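Local coordinates for protein DNA-entry nuclease (Competence-specific nuclease) (Streptococcus agalactiae ILRI112, PDB 4QGO) that probably cleaves DNA without sequence specificity, as a virulence-associated nuclease of the beta-beta-alpha (His-Me finger) type, at residues 43-55 against 64-76. The protein carries 1 engineered substitution. Sequence-based numbering, arbitrary orientation.
Sequences LNADVNVKAYVQN and STANAMLDRTIRQ. With SO4 (sulfate ion), chain C.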
loop_
_atom_site.group_PDB
_atom_site.type_symbol
_atom_site.label_atom_id
_atom_site.label_comp_id
_atom_site.label_asym_id
_atom_site.label_seq_id
_atom_site.Cartn_x
_atom_site.Cartn_y
_atom_site.Cartn_z
ATOM N N LEU A 43 -12.526 -9.522 -4.720
ATOM C CA LEU A 43 -11.764 -9.628 -5.963
ATOM C C LEU A 43 -12.015 -10.949 -6.657
ATOM O O LEU A 43 -12.041 -11.995 -6.025
ATOM C CB LEU A 43 -10.268 -9.470 -5.706
ATOM C CG LEU A 43 -9.743 -8.082 -5.355
ATOM C CD1 LEU A 43 -8.266 -8.188 -5.028
ATOM C CD2 LEU A 43 -9.979 -7.128 -6.514
ATOM N N ASN A 44 -12.190 -10.877 -7.976
ATOM C CA ASN A 44 -12.408 -12.068 -8.786
ATOM C C ASN A 44 -11.126 -12.429 -9.540
ATOM O O ASN A 44 -10.717 -11.729 -10.462
ATOM C CB ASN A 44 -13.573 -11.847 -9.750
ATOM C CG ASN A 44 -13.900 -13.088 -10.561
ATOM O OD1 ASN A 44 -13.346 -14.158 -10.320
ATOM N ND2 ASN A 44 -14.834 -12.954 -11.502
ATOM N N ALA A 45 -10.475 -13.506 -9.106
ATOM C CA ALA A 45 -9.258 -13.984 -9.759
ATOM C C ALA A 45 -9.560 -15.025 -10.821
ATOM O O ALA A 45 -8.670 -15.445 -11.548
ATOM C CB ALA A 45 -8.294 -14.557 -8.726
ATOM N N ASP A 46 -10.819 -15.440 -10.914
ATOM C CA ASP A 46 -11.198 -16.487 -11.862
ATOM C C ASP A 46 -11.683 -15.858 -13.162
ATOM O O ASP A 46 -12.839 -16.029 -13.578
ATOM C CB ASP A 46 -12.264 -17.393 -11.243
ATOM C CG ASP A 46 -12.553 -18.610 -12.087
ATOM O OD1 ASP A 46 -11.731 -18.921 -12.977
ATOM O OD2 ASP A 46 -13.598 -19.254 -11.857
ATOM N N VAL A 47 -10.797 -15.094 -13.787
ATOM C CA VAL A 47 -11.113 -14.401 -15.027
ATOM C C VAL A 47 -10.040 -14.729 -16.061
ATOM O O VAL A 47 -8.844 -14.701 -15.764
ATOM C CB VAL A 47 -11.217 -12.869 -14.820
ATOM C CG1 VAL A 47 -12.420 -12.525 -13.955
ATOM C CG2 VAL A 47 -9.971 -12.332 -14.168
ATOM N N ASN A 48 -10.468 -15.067 -17.274
ATOM C CA ASN A 48 -9.507 -15.390 -18.322
ATOM C C ASN A 48 -9.035 -14.131 -19.033
ATOM O O ASN A 48 -9.371 -13.874 -20.192
ATOM C CB ASN A 48 -10.104 -16.394 -19.314
ATOM C CG ASN A 48 -9.061 -16.933 -20.266
ATOM O OD1 ASN A 48 -7.905 -17.135 -19.883
ATOM N ND2 ASN A 48 -9.454 -17.159 -21.519
ATOM N N VAL A 49 -8.268 -13.323 -18.307
ATOM C CA VAL A 49 -7.743 -12.085 -18.863
ATOM C C VAL A 49 -6.227 -12.034 -18.754
ATOM O O VAL A 49 -5.628 -12.621 -17.848
ATOM C CB VAL A 49 -8.347 -10.834 -18.186
ATOM C CG1 VAL A 49 -9.865 -10.799 -18.380
ATOM C CG2 VAL A 49 -7.981 -10.802 -16.716
ATOM N N LYS A 50 -5.624 -11.312 -19.689
ATOM C CA LYS A 50 -4.187 -11.106 -19.730
ATOM C C LYS A 50 -3.728 -10.358 -18.479
ATOM O O LYS A 50 -4.426 -9.471 -17.996
ATOM C CB LYS A 50 -3.843 -10.302 -20.980
ATOM C CG LYS A 50 -2.399 -10.070 -21.196
ATOM C CD LYS A 50 -2.179 -9.535 -22.597
ATOM C CE LYS A 50 -3.077 -8.348 -22.911
ATOM N NZ LYS A 50 -2.521 -7.061 -22.406
ATOM N N ALA A 51 -2.567 -10.738 -17.948
ATOM C CA ALA A 51 -1.980 -10.021 -16.822
ATOM C C ALA A 51 -1.853 -8.535 -17.150
ATOM O O ALA A 51 -1.570 -8.158 -18.297
ATOM C CB ALA A 51 -0.623 -10.608 -16.477
ATOM N N TYR A 52 -2.063 -7.683 -16.148
ATOM C CA TYR A 52 -2.032 -6.237 -16.362
ATOM C C TYR A 52 -1.814 -5.489 -15.056
ATOM O O TYR A 52 -1.991 -6.052 -13.974
ATOM C CB TYR A 52 -3.366 -5.753 -16.967
ATOM C CG TYR A 52 -4.548 -5.830 -16.000
ATOM C CD1 TYR A 52 -5.313 -6.984 -15.889
ATOM C CD2 TYR A 52 -4.876 -4.748 -15.182
ATOM C CE1 TYR A 52 -6.384 -7.066 -14.994
ATOM C CE2 TYR A 52 -5.945 -4.828 -14.274
ATOM C CZ TYR A 52 -6.698 -5.990 -14.194
ATOM O OH TYR A 52 -7.754 -6.079 -13.293
ATOM N N VAL A 53 -1.432 -4.221 -15.178
ATOM C CA VAL A 53 -1.517 -3.249 -14.094
ATOM C C VAL A 53 -2.227 -2.022 -14.617
ATOM O O VAL A 53 -2.021 -1.614 -15.768
ATOM C CB VAL A 53 -0.136 -2.820 -13.595
ATOM C CG1 VAL A 53 -0.245 -1.858 -12.397
ATOM C CG2 VAL A 53 0.602 -4.009 -13.206
ATOM N N GLN A 54 -3.072 -1.441 -13.769
ATOM C CA GLN A 54 -3.729 -0.182 -14.063
ATOM C C GLN A 54 -3.594 0.745 -12.863
ATOM O O GLN A 54 -4.134 0.462 -11.791
ATOM C CB GLN A 54 -5.206 -0.410 -14.378
ATOM C CG GLN A 54 -5.944 0.866 -14.702
ATOM C CD GLN A 54 -5.522 1.461 -16.017
ATOM O OE1 GLN A 54 -5.626 0.815 -17.065
ATOM N NE2 GLN A 54 -5.019 2.689 -15.977
ATOM N N ASN A 55 -2.857 1.840 -13.030
ATOM C CA ASN A 55 -2.827 2.898 -12.021
ATOM C C ASN A 55 -3.854 3.958 -12.374
ATOM O O ASN A 55 -4.231 4.112 -13.548
ATOM C CB ASN A 55 -1.445 3.546 -11.944
ATOM C CG ASN A 55 -0.423 2.673 -11.246
ATOM O OD1 ASN A 55 0.576 2.259 -11.841
ATOM N ND2 ASN A 55 -0.640 2.436 -9.957
ATOM N N SER A 64 -4.652 6.951 -6.825
ATOM C CA SER A 64 -5.894 6.371 -6.352
ATOM C C SER A 64 -5.893 4.873 -6.665
ATOM O O SER A 64 -4.838 4.276 -6.849
ATOM C CB SER A 64 -7.070 7.106 -7.002
ATOM O OG SER A 64 -8.304 6.751 -6.399
ATOM N N THR A 65 -7.072 4.270 -6.724
ATOM C CA THR A 65 -7.202 2.824 -6.880
ATOM C C THR A 65 -6.346 2.233 -7.994
ATOM O O THR A 65 -6.451 2.634 -9.157
ATOM C CB THR A 65 -8.675 2.466 -7.152
ATOM O OG1 THR A 65 -9.506 3.164 -6.222
ATOM C CG2 THR A 65 -8.908 0.978 -6.991
ATOM N N ALA A 66 -5.488 1.291 -7.611
ATOM C CA ALA A 66 -4.656 0.548 -8.549
ATOM C C ALA A 66 -5.102 -0.896 -8.576
ATOM O O ALA A 66 -5.381 -1.500 -7.535
ATOM C CB ALA A 66 -3.183 0.624 -8.132
ATOM N N ASN A 67 -5.154 -1.458 -9.777
ATOM C CA ASN A 67 -5.566 -2.843 -9.958
ATOM C C ASN A 67 -4.583 -3.625 -10.801
ATOM O O ASN A 67 -3.936 -3.077 -11.682
ATOM C CB ASN A 67 -6.928 -2.895 -10.640
ATOM C CG ASN A 67 -8.070 -2.713 -9.667
ATOM O OD1 ASN A 67 -8.376 -3.609 -8.879
ATOM N ND2 ASN A 67 -8.721 -1.563 -9.728
ATOM N N ALA A 68 -4.507 -4.922 -10.545
ATOM C CA ALA A 68 -3.640 -5.792 -11.332
ATOM C C ALA A 68 -4.168 -7.205 -11.367
ATOM O O ALA A 68 -4.906 -7.634 -10.470
ATOM C CB ALA A 68 -2.223 -5.790 -10.774
ATOM N N MET A 69 -3.814 -7.914 -12.436
ATOM C CA MET A 69 -3.856 -9.363 -12.457
ATOM C C MET A 69 -2.430 -9.793 -12.664
ATOM O O MET A 69 -1.812 -9.444 -13.669
ATOM C CB MET A 69 -4.736 -9.905 -13.586
ATOM C CG MET A 69 -4.625 -11.420 -13.763
ATOM S SD MET A 69 -5.256 -12.354 -12.340
ATOM C CE MET A 69 -6.981 -11.966 -12.425
ATOM N N LEU A 70 -1.906 -10.494 -11.671
ATOM C CA LEU A 70 -0.495 -10.822 -11.612
ATOM C C LEU A 70 -0.246 -12.282 -11.927
ATOM O O LEU A 70 -0.959 -13.161 -11.456
ATOM C CB LEU A 70 0.059 -10.511 -10.216
ATOM C CG LEU A 70 -0.097 -9.079 -9.688
ATOM C CD1 LEU A 70 0.342 -8.989 -8.222
ATOM C CD2 LEU A 70 0.688 -8.088 -10.539
ATOM N N ASP A 71 0.786 -12.529 -12.725
ATOM C CA ASP A 71 1.271 -13.882 -12.949
ATOM C C ASP A 71 2.724 -13.805 -13.416
ATOM O O ASP A 71 3.311 -12.713 -13.483
ATOM C CB ASP A 71 0.368 -14.676 -13.921
ATOM C CG ASP A 71 0.329 -14.091 -15.328
ATOM O OD1 ASP A 71 1.333 -13.509 -15.792
ATOM O OD2 ASP A 71 -0.719 -14.231 -15.992
ATOM N N ARG A 72 3.306 -14.951 -13.735
ATOM C CA ARG A 72 4.726 -14.983 -14.065
ATOM C C ARG A 72 5.094 -14.247 -15.340
ATOM O O ARG A 72 6.274 -13.975 -15.565
ATOM C CB ARG A 72 5.239 -16.422 -14.110
ATOM C CG ARG A 72 5.472 -16.993 -12.727
ATOM C CD ARG A 72 6.227 -18.296 -12.779
ATOM N NE ARG A 72 7.637 -18.123 -12.455
ATOM C CZ ARG A 72 8.380 -19.047 -11.856
ATOM N NH1 ARG A 72 7.844 -20.213 -11.511
ATOM N NH2 ARG A 72 9.657 -18.805 -11.599
ATOM N N THR A 73 4.109 -13.924 -16.179
ATOM C CA THR A 73 4.407 -13.197 -17.414
ATOM C C THR A 73 4.783 -11.731 -17.198
ATOM O O THR A 73 5.383 -11.116 -18.078
ATOM C CB THR A 73 3.267 -13.271 -18.465
ATOM O OG1 THR A 73 2.145 -12.483 -18.032
ATOM C CG2 THR A 73 2.832 -14.719 -18.710
ATOM N N ILE A 74 4.428 -11.158 -16.047
ATOM C CA ILE A 74 4.791 -9.766 -15.773
ATOM C C ILE A 74 5.655 -9.593 -14.524
ATOM O O ILE A 74 6.087 -8.488 -14.209
ATOM C CB ILE A 74 3.563 -8.821 -15.728
ATOM C CG1 ILE A 74 2.619 -9.174 -14.575
ATOM C CG2 ILE A 74 2.827 -8.857 -17.059
ATOM C CD1 ILE A 74 1.525 -8.129 -14.369
ATOM N N ARG A 75 5.917 -10.702 -13.836
ATOM C CA ARG A 75 6.833 -10.748 -12.715
ATOM C C ARG A 75 8.226 -10.299 -13.146
ATOM O O ARG A 75 8.714 -10.691 -14.212
ATOM C CB ARG A 75 6.875 -12.184 -12.184
ATOM C CG ARG A 75 7.810 -12.421 -11.018
ATOM C CD ARG A 75 7.237 -11.999 -9.668
ATOM N NE ARG A 75 8.069 -12.578 -8.613
ATOM C CZ ARG A 75 9.184 -12.031 -8.137
ATOM N NH1 ARG A 75 9.603 -10.846 -8.569
ATOM N NH2 ARG A 75 9.881 -12.681 -7.210
ATOM N N GLN A 76 8.855 -9.468 -12.324
ATOM C CA GLN A 76 10.178 -8.940 -12.626
ATOM C C GLN A 76 11.181 -9.361 -11.558
ATOM O O GLN A 76 11.157 -8.855 -10.430
ATOM C CB GLN A 76 10.108 -7.416 -12.753
ATOM C CG GLN A 76 11.449 -6.710 -12.925
ATOM C CD GLN A 76 12.182 -7.083 -14.201
ATOM O OE1 GLN A 76 12.690 -8.195 -14.341
ATOM N NE2 GLN A 76 12.256 -6.140 -15.134
HETATM S S SO4 C . -12.261 -2.358 -9.451
HETATM O O1 SO4 C . -11.598 -1.199 -8.875
HETATM O O2 SO4 C . -12.338 -2.220 -10.896
HETATM O O3 SO4 C . -13.625 -2.493 -8.922
HETATM O O4 SO4 C . -11.513 -3.568 -9.142
HETATM O O HOH W 1 -1.291 -13.097 -18.958
HETATM O O HOH W 2 -2.910 4.073 -8.894
#
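Tyr52–Met69 and Gln54–Asn67 are antiparallel hydrogen-bonded pairs, so four backbone bonds join edge strand 52-54 to strand 66-70 as a beta hairpin at one end of the seven-stranded antiparallel sheet; strand 170-177 pairs with the other side of 66-70. In the non-hydrogen-bonded pair between them, Val53 CG2 meets Ala68 CB at 4.1 Å on the other face of the sheet. The Tyr52 ring lies back over the partner strand, because chi1 of 70° sets CG between its own backbone N and carbonyl carbon. Met69 N sits 3.7 Å above the middle of the ring, and Ala68 CA makes a CH-pi contact with the same face, 4.2 Å from the ring centroid.

Met69 CB packs on Tyr52 CE1 at 3.6 Å; CG, anti to the backbone N (chi1 171°), passes at longer range by Val49 O; bends at chi2 and chi3 carry SD, without a partner across the contact, on to CE, which presses on Val47 CG2 at a tight 3.5 Å and lies 4.0 Å from Ala45 O. Residues 44-49 thus pass over the end of the side chain. Ala51 CB rests on Ile74 CD1 and the Asp71 carboxylate, which closes an Asx turn with Thr73 N and salt-bridges Arg169. Asn67 ND2 donates to sulfate O1 at 3.0 Å, while its OD1 accepts from Arg171. With Arg173 binding the same ion, probably from the crystallisation liquor, the site can accept an anion, possibly a phosphate.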